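Long-range contacts in acetyl transferase (Salmonella typhimurium, PDB 1S7K), which acetylates the N-terminal amino group of ribosomal protein L7/L12, probably using acetyl-coenzyme A as donor, in the manner of the GNAT family: residues 8-13 with 114-119; 14-19 with 73-78; 29-34 with 100-105; 129-134 with 176-181. All blocks are in the same frame, centred on the assembly; numbering follows the deposited sequence.

From the N terminus, strand 7-9 enters first, and contact 1 sets the turn after it against helix 112-127. That closes a long loop holding contacts 2 and 3. Contact 2 pairs the next strand, 14-18, with strand 71-77. Contact 3 joins residues 29-34, on helix 24-33, to residues 100-105, on strand 96-103. Contacts 2 and 3 cross along the chain, because their segments alternate, and they touch where I75 meets L103. Contact 4 opens only after contact 1 has closed and pairs strand 132-138 with strand 168-178. All four reach one mixed sheet. Contacts 3 and 4 lie on opposite sides of the chain's centre, with centres about 27 Å apart.

Contact 1: 8-13 with 114-119; sequences IPVSTT and SQSLQA
V10 and A119 mark the closest backbone approach, with CA atoms 5.5 Å apart. Strand 7-9 ends here, and the turn that follows passes beside one turn of helix 112-127. No direct hydrogen bond joins the two segments. V10 carries the contact with both methyls. Its CG1 is anti to the backbone N (chi1 175°) and rests on the helix backbone, 3.6 Å from Q115 O. That carbonyl is already used by A119 N within the helix. The other methyl, V10 CG2, meets A119 CB at 3.9 Å. The A119 methyl also lies against the carbonyl of P9, with CB 3.7 Å from P9 O. In the GNAT fold this helix follows the glycine-containing loop that binds coenzyme A. Here G109, G111 and S114 are known to bind CoA, which is absent from this chain. S116 OG borders the V10 methyls, but its hydrogen bond goes to I112 O in the preceding turn. I8 reaches the same helix further along, on L120 and H123. At the outer edge a water bridges the segments. It accepts from Q115 NE2 at 2.9 Å and is hydrogen-bonded to S11 OG at 2.7 Å. S11 OG is also bonded to L14 N.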
loop_
_atom_site.group_PDB
_atom_site.type_symbol
_atom_site.label_atom_id
_atom_site.label_comp_id
_atom_site.label_asym_id
_atom_site.label_seq_id
_atom_site.Cartn_x
_atom_site.Cartn_y
_atom_site.Cartn_z
ATOM N N ILE A 8 -21.670 -14.241 4.370
ATOM C CA ILE A 8 -20.594 -15.178 4.484
ATOM C C ILE A 8 -20.836 -15.822 5.850
ATOM O O ILE A 8 -20.683 -15.174 6.886
ATOM C CB ILE A 8 -19.234 -14.463 4.448
ATOM C CG1 ILE A 8 -18.967 -13.919 3.036
ATOM C CG2 ILE A 8 -18.137 -15.409 4.864
ATOM C CD1 ILE A 8 -17.746 -12.993 2.969
ATOM N N PRO A 9 -21.221 -17.106 5.860
ATOM C CA PRO A 9 -21.467 -17.739 7.160
ATOM C C PRO A 9 -20.155 -17.774 7.952
ATOM O O PRO A 9 -19.096 -17.895 7.388
ATOM C CB PRO A 9 -21.929 -19.144 6.795
ATOM C CG PRO A 9 -22.378 -19.024 5.335
ATOM C CD PRO A 9 -21.367 -18.076 4.760
ATOM N N VAL A 10 -20.251 -17.650 9.264
ATOM C CA VAL A 10 -19.088 -17.725 10.105
ATOM C C VAL A 10 -19.332 -18.878 11.101
ATOM O O VAL A 10 -18.529 -19.840 11.178
ATOM C CB VAL A 10 -18.853 -16.397 10.834
ATOM C CG1 VAL A 10 -17.689 -16.517 11.817
ATOM C CG2 VAL A 10 -18.504 -15.312 9.802
ATOM N N SER A 11 -20.479 -18.842 11.786
ATOM C CA SER A 11 -20.777 -19.849 12.800
ATOM C C SER A 11 -22.256 -19.883 13.144
ATOM O O SER A 11 -23.072 -19.245 12.500
ATOM C CB SER A 11 -19.967 -19.565 14.086
ATOM O OG SER A 11 -20.479 -18.499 14.876
ATOM N N THR A 12 -22.594 -20.686 14.145
ATOM C CA THR A 12 -23.967 -20.783 14.586
ATOM C C THR A 12 -24.552 -19.432 14.940
ATOM O O THR A 12 -25.683 -19.123 14.607
ATOM C CB THR A 12 -24.092 -21.724 15.825
ATOM O OG1 THR A 12 -23.705 -23.047 15.398
ATOM C CG2 THR A 12 -25.544 -21.713 16.322
ATOM N N THR A 13 -23.753 -18.613 15.590
ATOM C CA THR A 13 -24.192 -17.288 16.008
ATOM C C THR A 13 -23.571 -16.105 15.235
ATOM O O THR A 13 -24.013 -14.972 15.396
ATOM C CB THR A 13 -23.829 -17.125 17.477
ATOM O OG1 THR A 13 -22.433 -17.429 17.620
ATOM C CG2 THR A 13 -24.592 -18.153 18.347
ATOM N N SER A 114 -11.581 -13.145 15.286
ATOM C CA SER A 114 -10.767 -14.328 14.850
ATOM C C SER A 114 -11.596 -15.357 14.047
ATOM O O SER A 114 -11.135 -15.844 13.009
ATOM C CB SER A 114 -10.155 -15.010 16.064
ATOM O OG SER A 114 -9.136 -14.186 16.644
ATOM N N GLN A 115 -12.803 -15.654 14.502
ATOM C CA GLN A 115 -13.608 -16.634 13.800
ATOM C C GLN A 115 -14.113 -16.018 12.535
ATOM O O GLN A 115 -14.085 -16.670 11.480
ATOM C CB GLN A 115 -14.800 -17.137 14.663
ATOM C CG GLN A 115 -14.367 -17.958 15.852
ATOM C CD GLN A 115 -15.521 -18.576 16.567
ATOM O OE1 GLN A 115 -15.610 -19.837 16.704
ATOM N NE2 GLN A 115 -16.425 -17.739 17.024
ATOM N N SER A 116 -14.500 -14.741 12.593
ATOM C CA SER A 116 -15.014 -14.106 11.366
ATOM C C SER A 116 -13.929 -14.014 10.293
ATOM O O SER A 116 -14.158 -14.268 9.098
ATOM C CB SER A 116 -15.530 -12.690 11.659
ATOM O OG SER A 116 -16.733 -12.812 12.408
ATOM N N LEU A 117 -12.726 -13.677 10.731
ATOM C CA LEU A 117 -11.631 -13.530 9.746
ATOM C C LEU A 117 -11.227 -14.868 9.144
ATOM O O LEU A 117 -11.045 -14.941 7.928
ATOM C CB LEU A 117 -10.448 -12.827 10.393
ATOM C CG LEU A 117 -9.197 -12.693 9.510
ATOM C CD1 LEU A 117 -9.508 -11.906 8.204
ATOM C CD2 LEU A 117 -8.106 -12.008 10.349
ATOM N N GLN A 118 -11.184 -15.948 9.931
ATOM C CA GLN A 118 -10.790 -17.221 9.333
ATOM C C GLN A 118 -11.826 -17.635 8.310
ATOM O O GLN A 118 -11.475 -18.167 7.238
ATOM C CB GLN A 118 -10.649 -18.315 10.394
ATOM C CG GLN A 118 -9.674 -17.873 11.479
ATOM C CD GLN A 118 -9.057 -19.068 12.148
ATOM O OE1 GLN A 118 -9.712 -20.136 12.239
ATOM N NE2 GLN A 118 -7.810 -18.936 12.604
ATOM N N ALA A 119 -13.093 -17.329 8.602
ATOM C CA ALA A 119 -14.167 -17.710 7.688
ATOM C C ALA A 119 -14.080 -16.915 6.407
ATOM O O ALA A 119 -14.232 -17.478 5.315
ATOM C CB ALA A 119 -15.545 -17.477 8.337
HETATM O O HOH W 1 -19.168 -18.612 17.201
#

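Contact 2: 14-19 with 73-78; sequences LELRAA and YLIFCQ
E15 and F76 form one hydrogen-bonded antiparallel pair, and R17 and L74 form the next. All eight backbone N and O atoms of these pairs are used in the ladder. E15 N reaches F76 O at 3.1 Å, and F76 N returns to E15 O at 3.0 Å. The R17 and L74 bonds are shorter, with R17 N to L74 O at 2.8 Å. L74 N to R17 O is nearly straight at 178°. On the face with E15 and R17, the R17 guanidinium lies flat on the F76 ring, with planes 17° apart. R17 CZ sits 3.8 Å above the ring centroid, a cation-pi stack. Extended from CG to NE, the chain takes R17 CD past the CD1-CE1 side of the ring, 3.3 Å from F76 CE1. E15 holds the guanidinium from its edge. R17 NE donates to the anti lone pair of E15 OE2 at 2.7 Å. NH1 adds a weak bond to the same oxygen and another weak one to N79 OD1. On the other face L16 CD2 lies 3.5 Å from I75 CG1, and L14 CD2 meets C77 CB. Y73 OH is bonded to E6 and Y124. Both strands are interior in the sheet. L16 bonds outward to I8 of strand 7-9, and I75 to A82 of strand 80-91. Helix 112-127 covers the L16 and I75 face through L120, I112 and M113.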
loop_
_atom_site.group_PDB
_atom_site.type_symbol
_atom_site.label_atom_id
_atom_site.label_comp_id
_atom_site.label_asym_id
_atom_site.label_seq_id
_atom_site.Cartn_x
_atom_site.Cartn_y
_atom_site.Cartn_z
ATOM N N LEU A 14 -22.536 -16.345 14.437
ATOM C CA LEU A 14 -21.900 -15.237 13.717
ATOM C C LEU A 14 -22.080 -15.341 12.218
ATOM O O LEU A 14 -22.113 -16.455 11.637
ATOM C CB LEU A 14 -20.391 -15.260 14.032
ATOM C CG LEU A 14 -19.975 -15.057 15.490
ATOM C CD1 LEU A 14 -18.390 -15.181 15.695
ATOM C CD2 LEU A 14 -20.514 -13.713 15.962
ATOM N N GLU A 15 -22.173 -14.178 11.565
ATOM C CA GLU A 15 -22.178 -14.166 10.105
ATOM C C GLU A 15 -21.742 -12.754 9.645
ATOM O O GLU A 15 -21.815 -11.791 10.419
ATOM C CB GLU A 15 -23.549 -14.572 9.520
ATOM C CG GLU A 15 -24.655 -13.526 9.556
ATOM C CD GLU A 15 -25.984 -14.013 8.887
ATOM O OE1 GLU A 15 -26.202 -15.230 8.640
ATOM O OE2 GLU A 15 -26.804 -13.132 8.628
ATOM N N LEU A 16 -21.176 -12.674 8.443
ATOM C CA LEU A 16 -20.728 -11.393 7.858
ATOM C C LEU A 16 -21.751 -11.068 6.768
ATOM O O LEU A 16 -22.184 -11.972 6.041
ATOM C CB LEU A 16 -19.366 -11.564 7.189
ATOM C CG LEU A 16 -18.189 -11.905 8.099
ATOM C CD1 LEU A 16 -16.978 -12.270 7.254
ATOM C CD2 LEU A 16 -17.882 -10.640 8.946
ATOM N N ARG A 17 -22.167 -9.813 6.698
ATOM C CA ARG A 17 -23.065 -9.381 5.657
ATOM C C ARG A 17 -22.362 -8.226 4.921
ATOM O O ARG A 17 -21.810 -7.310 5.557
ATOM C CB ARG A 17 -24.405 -8.897 6.261
ATOM C CG ARG A 17 -25.101 -9.948 7.136
ATOM C CD ARG A 17 -26.434 -9.468 7.722
ATOM N NE ARG A 17 -26.957 -10.457 8.680
ATOM C CZ ARG A 17 -27.950 -10.235 9.547
ATOM N NH1 ARG A 17 -28.348 -11.192 10.387
ATOM N NH2 ARG A 17 -28.566 -9.060 9.580
ATOM N N ALA A 18 -22.333 -8.292 3.591
ATOM C CA ALA A 18 -21.743 -7.167 2.844
ATOM C C ALA A 18 -22.469 -5.894 3.243
ATOM O O ALA A 18 -23.705 -5.852 3.322
ATOM C CB ALA A 18 -21.873 -7.372 1.364
ATOM N N ALA A 19 -21.707 -4.851 3.550
ATOM C CA ALA A 19 -22.286 -3.554 3.919
ATOM C C ALA A 19 -23.314 -3.109 2.863
ATOM O O ALA A 19 -23.051 -3.121 1.652
ATOM C CB ALA A 19 -21.199 -2.505 4.045
ATOM N N TYR A 73 -17.525 -5.579 5.188
ATOM C CA TYR A 73 -18.533 -6.452 5.730
ATOM C C TYR A 73 -18.903 -6.035 7.151
ATOM O O TYR A 73 -18.092 -5.531 7.932
ATOM C CB TYR A 73 -18.013 -7.925 5.730
ATOM C CG TYR A 73 -17.805 -8.530 4.365
ATOM C CD1 TYR A 73 -18.876 -9.117 3.664
ATOM C CD2 TYR A 73 -16.547 -8.534 3.765
ATOM C CE1 TYR A 73 -18.675 -9.701 2.366
ATOM C CE2 TYR A 73 -16.343 -9.086 2.486
ATOM C CZ TYR A 73 -17.410 -9.670 1.796
ATOM O OH TYR A 73 -17.193 -10.248 0.553
ATOM N N LEU A 74 -20.159 -6.270 7.496
ATOM C CA LEU A 74 -20.684 -6.026 8.821
ATOM C C LEU A 74 -20.756 -7.397 9.550
ATOM O O LEU A 74 -21.234 -8.393 8.974
ATOM C CB LEU A 74 -22.097 -5.423 8.712
ATOM C CG LEU A 74 -22.072 -3.975 8.264
ATOM C CD1 LEU A 74 -23.478 -3.362 8.369
ATOM C CD2 LEU A 74 -21.175 -3.208 9.241
ATOM N N ILE A 75 -20.261 -7.431 10.778
ATOM C CA ILE A 75 -20.238 -8.625 11.641
ATOM C C ILE A 75 -21.502 -8.593 12.497
ATOM O O ILE A 75 -21.708 -7.616 13.222
ATOM C CB ILE A 75 -19.028 -8.583 12.623
ATOM C CG1 ILE A 75 -17.670 -8.691 11.893
ATOM C CG2 ILE A 75 -19.084 -9.789 13.622
ATOM C CD1 ILE A 75 -16.526 -8.173 12.870
ATOM N N PHE A 76 -22.304 -9.662 12.427
ATOM C CA PHE A 76 -23.535 -9.808 13.205
ATOM C C PHE A 76 -23.392 -10.995 14.119
ATOM O O PHE A 76 -22.953 -12.060 13.706
ATOM C CB PHE A 76 -24.749 -10.025 12.318
ATOM C CG PHE A 76 -25.199 -8.793 11.644
ATOM C CD1 PHE A 76 -24.687 -8.427 10.389
ATOM C CD2 PHE A 76 -26.117 -7.965 12.272
ATOM C CE1 PHE A 76 -25.091 -7.248 9.785
ATOM C CE2 PHE A 76 -26.529 -6.787 11.678
ATOM C CZ PHE A 76 -26.012 -6.429 10.424
ATOM N N CYS A 77 -23.753 -10.784 15.370
ATOM C CA CYS A 77 -23.639 -11.845 16.363
ATOM C C CYS A 77 -25.062 -12.030 16.885
ATOM O O CYS A 77 -25.605 -11.092 17.451
ATOM C CB CYS A 77 -22.684 -11.363 17.464
ATOM S SG CYS A 77 -22.646 -12.397 19.004
ATOM N N GLN A 78 -25.638 -13.227 16.716
ATOM C CA GLN A 78 -27.025 -13.495 17.123
ATOM C C GLN A 78 -27.961 -12.392 16.576
ATOM O O GLN A 78 -28.866 -11.921 17.287
ATOM C CB GLN A 78 -27.158 -13.550 18.638
ATOM C CG GLN A 78 -26.225 -14.575 19.316
ATOM C CD GLN A 78 -26.729 -15.003 20.690
ATOM O OE1 GLN A 78 -26.062 -15.729 21.420
ATOM N NE2 GLN A 78 -27.941 -14.554 21.036
#

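Contact 3: 29-34 with 100-105; sequences QLVLKN and GYWLDE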
loop_
_atom_site.group_PDB
_atom_site.type_symbol
_atom_site.label_atom_id
_atom_site.label_comp_id
_atom_site.label_asym_id
_atom_site.label_seq_id
_atom_site.Cartn_x
_atom_site.Cartn_y
_atom_site.Cartn_z
ATOM N N GLN A 29 -25.173 4.454 14.276
ATOM C CA GLN A 29 -25.440 4.437 15.708
ATOM C C GLN A 29 -24.245 3.884 16.481
ATOM O O GLN A 29 -23.877 4.409 17.525
ATOM C CB GLN A 29 -26.662 3.572 15.994
ATOM C CG GLN A 29 -27.987 4.248 15.713
ATOM C CD GLN A 29 -28.335 5.245 16.808
ATOM O OE1 GLN A 29 -28.026 6.436 16.695
ATOM N NE2 GLN A 29 -28.945 4.745 17.903
ATOM N N LEU A 30 -23.666 2.792 15.978
ATOM C CA LEU A 30 -22.515 2.164 16.622
ATOM C C LEU A 30 -21.279 3.053 16.449
ATOM O O LEU A 30 -20.482 3.200 17.384
ATOM C CB LEU A 30 -22.268 0.775 16.002
ATOM C CG LEU A 30 -21.825 -0.357 16.945
ATOM C CD1 LEU A 30 -22.785 -0.431 18.122
ATOM C CD2 LEU A 30 -21.792 -1.681 16.197
ATOM N N VAL A 31 -21.110 3.635 15.251
ATOM C CA VAL A 31 -19.963 4.542 15.004
ATOM C C VAL A 31 -19.959 5.578 16.118
ATOM O O VAL A 31 -18.988 5.733 16.883
ATOM C CB VAL A 31 -20.103 5.337 13.699
ATOM C CG1 VAL A 31 -19.196 6.553 13.745
ATOM C CG2 VAL A 31 -19.780 4.469 12.511
ATOM N N LEU A 32 -21.092 6.269 16.193
ATOM C CA LEU A 32 -21.308 7.302 17.179
ATOM C C LEU A 32 -21.064 6.775 18.573
ATOM O O LEU A 32 -20.384 7.400 19.365
ATOM C CB LEU A 32 -22.741 7.803 17.079
ATOM C CG LEU A 32 -22.982 9.080 17.842
ATOM C CD1 LEU A 32 -21.737 10.008 17.716
ATOM C CD2 LEU A 32 -24.246 9.709 17.284
ATOM N N LYS A 33 -21.636 5.609 18.865
ATOM C CA LYS A 33 -21.498 5.015 20.180
ATOM C C LYS A 33 -20.051 4.679 20.573
ATOM O O LYS A 33 -19.689 4.737 21.758
ATOM C CB LYS A 33 -22.357 3.751 20.258
ATOM C CG LYS A 33 -22.256 3.066 21.618
ATOM C CD LYS A 33 -22.599 1.585 21.560
ATOM C CE LYS A 33 -22.342 0.978 22.901
ATOM N NZ LYS A 33 -22.095 -0.465 22.804
ATOM N N ASN A 34 -19.246 4.275 19.593
ATOM C CA ASN A 34 -17.833 3.876 19.822
ATOM C C ASN A 34 -16.863 4.965 19.299
ATOM O O ASN A 34 -15.640 4.740 19.153
ATOM C CB ASN A 34 -17.549 2.534 19.083
ATOM C CG ASN A 34 -18.270 1.328 19.725
ATOM O OD1 ASN A 34 -17.758 0.707 20.621
ATOM N ND2 ASN A 34 -19.462 1.039 19.262
ATOM N N GLY A 100 -8.761 -4.721 7.807
ATOM C CA GLY A 100 -8.975 -3.684 8.844
ATOM C C GLY A 100 -10.218 -4.141 9.611
ATOM O O GLY A 100 -10.976 -4.863 9.043
ATOM N N TYR A 101 -10.374 -3.828 10.897
ATOM C CA TYR A 101 -11.594 -4.260 11.605
ATOM C C TYR A 101 -11.785 -3.419 12.843
ATOM O O TYR A 101 -10.844 -2.754 13.312
ATOM C CB TYR A 101 -11.495 -5.730 12.093
ATOM C CG TYR A 101 -10.767 -5.889 13.454
ATOM C CD1 TYR A 101 -11.474 -6.100 14.650
ATOM C CD2 TYR A 101 -9.391 -5.835 13.528
ATOM C CE1 TYR A 101 -10.793 -6.261 15.908
ATOM C CE2 TYR A 101 -8.697 -5.994 14.771
ATOM C CZ TYR A 101 -9.403 -6.198 15.962
ATOM O OH TYR A 101 -8.669 -6.290 17.166
ATOM N N TRP A 102 -13.021 -3.427 13.341
ATOM C CA TRP A 102 -13.316 -2.799 14.611
ATOM C C TRP A 102 -14.593 -3.389 15.159
ATOM O O TRP A 102 -15.538 -3.669 14.416
ATOM C CB TRP A 102 -13.339 -1.269 14.525
ATOM C CG TRP A 102 -14.370 -0.659 13.773
ATOM C CD1 TRP A 102 -14.339 -0.308 12.452
ATOM C CD2 TRP A 102 -15.659 -0.269 14.279
ATOM N NE1 TRP A 102 -15.569 0.286 12.093
ATOM C CE2 TRP A 102 -16.381 0.313 13.203
ATOM C CE3 TRP A 102 -16.275 -0.362 15.541
ATOM C CZ2 TRP A 102 -17.707 0.809 13.357
ATOM C CZ3 TRP A 102 -17.600 0.134 15.689
ATOM C CH2 TRP A 102 -18.285 0.703 14.610
ATOM N N LEU A 103 -14.596 -3.561 16.475
ATOM C CA LEU A 103 -15.701 -4.176 17.194
ATOM C C LEU A 103 -16.285 -3.250 18.244
ATOM O O LEU A 103 -15.534 -2.523 18.928
ATOM C CB LEU A 103 -15.195 -5.421 17.951
ATOM C CG LEU A 103 -14.877 -6.628 17.096
ATOM C CD1 LEU A 103 -14.181 -7.733 17.883
ATOM C CD2 LEU A 103 -16.184 -7.128 16.522
ATOM N N ASP A 104 -17.608 -3.299 18.377
ATOM C CA ASP A 104 -18.295 -2.539 19.417
ATOM C C ASP A 104 -17.735 -3.000 20.746
ATOM O O ASP A 104 -17.325 -4.152 20.903
ATOM C CB ASP A 104 -19.777 -2.829 19.446
ATOM C CG ASP A 104 -20.397 -2.359 20.749
ATOM O OD1 ASP A 104 -20.521 -1.120 20.886
ATOM O OD2 ASP A 104 -20.722 -3.223 21.615
ATOM N N GLU A 105 -17.762 -2.099 21.724
ATOM C CA GLU A 105 -17.197 -2.390 23.038
ATOM C C GLU A 105 -17.671 -3.654 23.741
ATOM O O GLU A 105 -16.910 -4.291 24.461
ATOM C CB GLU A 105 -17.404 -1.180 23.981
ATOM C CG GLU A 105 -18.851 -0.877 24.363
ATOM C CD GLU A 105 -19.012 0.555 24.902
ATOM O OE1 GLU A 105 -20.098 0.939 25.383
ATOM O OE2 GLU A 105 -18.037 1.311 24.832
#
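K33 and N34 converge on one carboxylate oxygen of D104. K33 NZ makes a salt bridge of 2.6 Å to the syn lone pair of D104 OD1. K33 reaches it extended, with CG anti to the backbone N (chi1 180°). N34 ND2 takes the anti lone pair of the same OD1 at 2.9 Å, from within its own amide plane. The amide stands almost upright on the carboxylate, with planes 86° apart. D104 OD2 is bonded to S106 OG, and engaging both oxygens should hold the group in one rotation. With two donors on OD1, one of them charged, D104 is probably kept ionised. The N34 amide is gripped at three points. ND2 also donates to L30 O in helix 24-33 at 3.0 Å, and N34 OD1 accepts from E105 N at 3.0 Å. The amide thus ties the helix to the chain leaving strand 96-103, which carries CoA-binding residues of the GNAT domain. E105 OE1 extends the salt-bridge network, but it is a long 3.6 Å from K33 NZ. Outward from the charges, L30 CD1 lies against D104 OD1. L30 CB meets the edge of the W102 indole at CH2, 4.2 Å away. V31 CG2 approaches the same six-membered ring at CZ2. Residues 35-53, which follow, are not modelled. W102 bonds to V84 of strand 80-91, and D104, just past its strand, bonds to A82. The CoA-binding Y101 and L103, with no CoA bound here, pack instead on M113 of helix 112-127.

Contact 4: 129-134 with 176-181; sequences DIRRFV and ARIIDA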
loop_
_atom_site.group_PDB
_atom_site.type_symbol
_atom_site.label_atom_id
_atom_site.label_comp_id
_atom_site.label_asym_id
_atom_site.label_seq_id
_atom_site.Cartn_x
_atom_site.Cartn_y
_atom_site.Cartn_z
ATOM N N ASP A 129 -10.127 -15.163 -5.818
ATOM C CA ASP A 129 -9.621 -13.880 -6.224
ATOM C C ASP A 129 -8.699 -13.229 -5.221
ATOM O O ASP A 129 -8.106 -12.196 -5.519
ATOM C CB ASP A 129 -10.727 -12.906 -6.671
ATOM C CG ASP A 129 -11.928 -12.810 -5.705
ATOM O OD1 ASP A 129 -12.714 -11.820 -5.876
ATOM O OD2 ASP A 129 -12.107 -13.701 -4.838
ATOM N N ILE A 130 -8.556 -13.827 -4.026
ATOM C CA ILE A 130 -7.581 -13.280 -3.052
ATOM C C ILE A 130 -6.878 -14.508 -2.441
ATOM O O ILE A 130 -7.555 -15.447 -1.995
ATOM C CB ILE A 130 -8.252 -12.460 -1.941
ATOM C CG1 ILE A 130 -9.168 -11.395 -2.562
ATOM C CG2 ILE A 130 -7.176 -11.783 -1.037
ATOM C CD1 ILE A 130 -9.584 -10.321 -1.590
ATOM N N ARG A 131 -5.533 -14.460 -2.386
ATOM C CA ARG A 131 -4.677 -15.518 -1.857
ATOM C C ARG A 131 -3.693 -15.007 -0.760
ATOM O O ARG A 131 -3.233 -15.774 0.040
ATOM C CB ARG A 131 -3.810 -16.136 -2.966
ATOM C CG ARG A 131 -2.763 -15.133 -3.555
ATOM C CD ARG A 131 -2.228 -15.686 -4.870
ATOM N NE ARG A 131 -1.578 -16.980 -4.638
ATOM C CZ ARG A 131 -0.379 -17.128 -4.047
ATOM N NH1 ARG A 131 0.324 -16.088 -3.615
ATOM N NH2 ARG A 131 0.117 -18.341 -3.901
ATOM N N ARG A 132 -3.433 -13.707 -0.720
ATOM C CA ARG A 132 -2.491 -13.127 0.236
ATOM C C ARG A 132 -3.281 -12.141 1.132
ATOM O O ARG A 132 -3.830 -11.129 0.660
ATOM C CB ARG A 132 -1.346 -12.385 -0.503
ATOM C CG ARG A 132 -0.256 -11.779 0.515
ATOM C CD ARG A 132 0.897 -11.035 -0.277
ATOM N NE ARG A 132 1.493 -10.007 0.561
ATOM C CZ ARG A 132 2.305 -10.250 1.593
ATOM N NH1 ARG A 132 2.727 -9.244 2.349
ATOM N NH2 ARG A 132 2.796 -11.471 1.806
ATOM N N PHE A 133 -3.368 -12.457 2.422
ATOM C CA PHE A 133 -4.139 -11.619 3.322
ATOM C C PHE A 133 -3.176 -10.932 4.227
ATOM O O PHE A 133 -2.337 -11.602 4.841
ATOM C CB PHE A 133 -5.115 -12.484 4.147
ATOM C CG PHE A 133 -6.070 -13.260 3.299
ATOM C CD1 PHE A 133 -5.732 -14.535 2.854
ATOM C CD2 PHE A 133 -7.264 -12.680 2.880
ATOM C CE1 PHE A 133 -6.567 -15.222 2.004
ATOM C CE2 PHE A 133 -8.121 -13.380 2.010
ATOM C CZ PHE A 133 -7.758 -14.668 1.576
ATOM N N VAL A 134 -3.263 -9.616 4.301
ATOM C CA VAL A 134 -2.289 -8.865 5.074
ATOM C C VAL A 134 -2.835 -8.054 6.188
ATOM O O VAL A 134 -3.885 -7.472 6.023
ATOM C CB VAL A 134 -1.542 -7.883 4.132
ATOM C CG1 VAL A 134 -0.456 -7.092 4.893
ATOM C CG2 VAL A 134 -0.883 -8.742 2.968
ATOM N N ALA A 176 1.323 -11.549 7.341
ATOM C CA ALA A 176 0.626 -12.072 6.165
ATOM C C ALA A 176 0.293 -13.534 6.309
ATOM O O ALA A 176 0.963 -14.282 7.033
ATOM C CB ALA A 176 1.453 -11.841 4.809
ATOM N N ARG A 177 -0.788 -13.928 5.651
ATOM C CA ARG A 177 -1.167 -15.331 5.558
ATOM C C ARG A 177 -1.518 -15.594 4.113
ATOM O O ARG A 177 -2.282 -14.801 3.523
ATOM C CB ARG A 177 -2.422 -15.622 6.399
ATOM C CG ARG A 177 -2.586 -17.150 6.551
ATOM C CD ARG A 177 -3.424 -17.518 7.797
ATOM N NE ARG A 177 -3.976 -18.843 7.600
ATOM C CZ ARG A 177 -5.054 -19.319 8.211
ATOM N NH1 ARG A 177 -5.708 -18.587 9.107
ATOM N NH2 ARG A 177 -5.535 -20.510 7.829
ATOM N N ILE A 178 -0.964 -16.674 3.539
ATOM C CA ILE A 178 -1.272 -17.060 2.164
ATOM C C ILE A 178 -2.187 -18.318 2.255
ATOM O O ILE A 178 -1.906 -19.257 3.041
ATOM C CB ILE A 178 -0.008 -17.468 1.374
ATOM C CG1 ILE A 178 1.046 -16.331 1.378
ATOM C CG2 ILE A 178 -0.401 -17.928 -0.075
ATOM C CD1 ILE A 178 0.731 -15.162 0.551
ATOM N N ILE A 179 -3.274 -18.321 1.491
ATOM C CA ILE A 179 -4.188 -19.481 1.428
ATOM C C ILE A 179 -4.520 -19.673 -0.091
ATOM O O ILE A 179 -5.320 -18.936 -0.691
ATOM C CB ILE A 179 -5.512 -19.213 2.259
ATOM C CG1 ILE A 179 -5.167 -18.931 3.718
ATOM C CG2 ILE A 179 -6.352 -20.435 2.219
ATOM C CD1 ILE A 179 -6.418 -18.625 4.645
ATOM N N ASP A 180 -3.853 -20.654 -0.698
ATOM C CA ASP A 180 -3.975 -20.944 -2.144
ATOM C C ASP A 180 -3.378 -22.355 -2.288
ATOM O O ASP A 180 -3.625 -23.207 -1.413
ATOM C CB ASP A 180 -3.140 -19.950 -2.940
ATOM C CG ASP A 180 -3.471 -19.944 -4.452
ATOM O OD1 ASP A 180 -4.441 -20.615 -4.887
ATOM O OD2 ASP A 180 -2.771 -19.211 -5.180
ATOM N N ALA A 181 -2.563 -22.587 -3.315
ATOM C CA ALA A 181 -1.975 -23.933 -3.535
ATOM C C ALA A 181 -0.829 -24.242 -2.571
ATOM O O ALA A 181 -0.283 -23.327 -1.903
ATOM C CB ALA A 181 -1.520 -24.074 -5.016
HETATM O O HOH W 2 -6.911 -18.124 -2.895
#
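F133 and R177 form a hydrogen-bonded antiparallel pair inside the mixed GNAT sheet, with F133 N to R177 O at 2.8 Å and R177 N to F133 O closing the ring. Past the strand ends, I179 N still reaches R131 O at 2.9 Å. There R131 NE makes a salt bridge to D180 OD2 at 2.6 Å, nearly straight at 171° and in the guanidinium plane, while NH2 adds a weak bond. The carboxylate is turned well out of that plane, by 69°. R131 gets there by bending at chi3 (-60°), which also brings I178 CG2 over a face of its guanidinium. R132 runs extended along the same side of the sheet as I178 and A176. Its CG meets I178 CD1 at 3.5 Å, and A176 CB sits over its guanidinium, 3.3 Å from NH2. The charge of R132 is met by E156. This R131 and R132 side lies at the dimer contact, where Y169 of the second subunit makes a cation-pi contact with R131. On the other side of the sheet, the F133 ring touches I179 CB with its CE1 edge, 4.1 Å away. F133 also packs on I99 of strand 96-103, and I179 on A125 of helix 112-127.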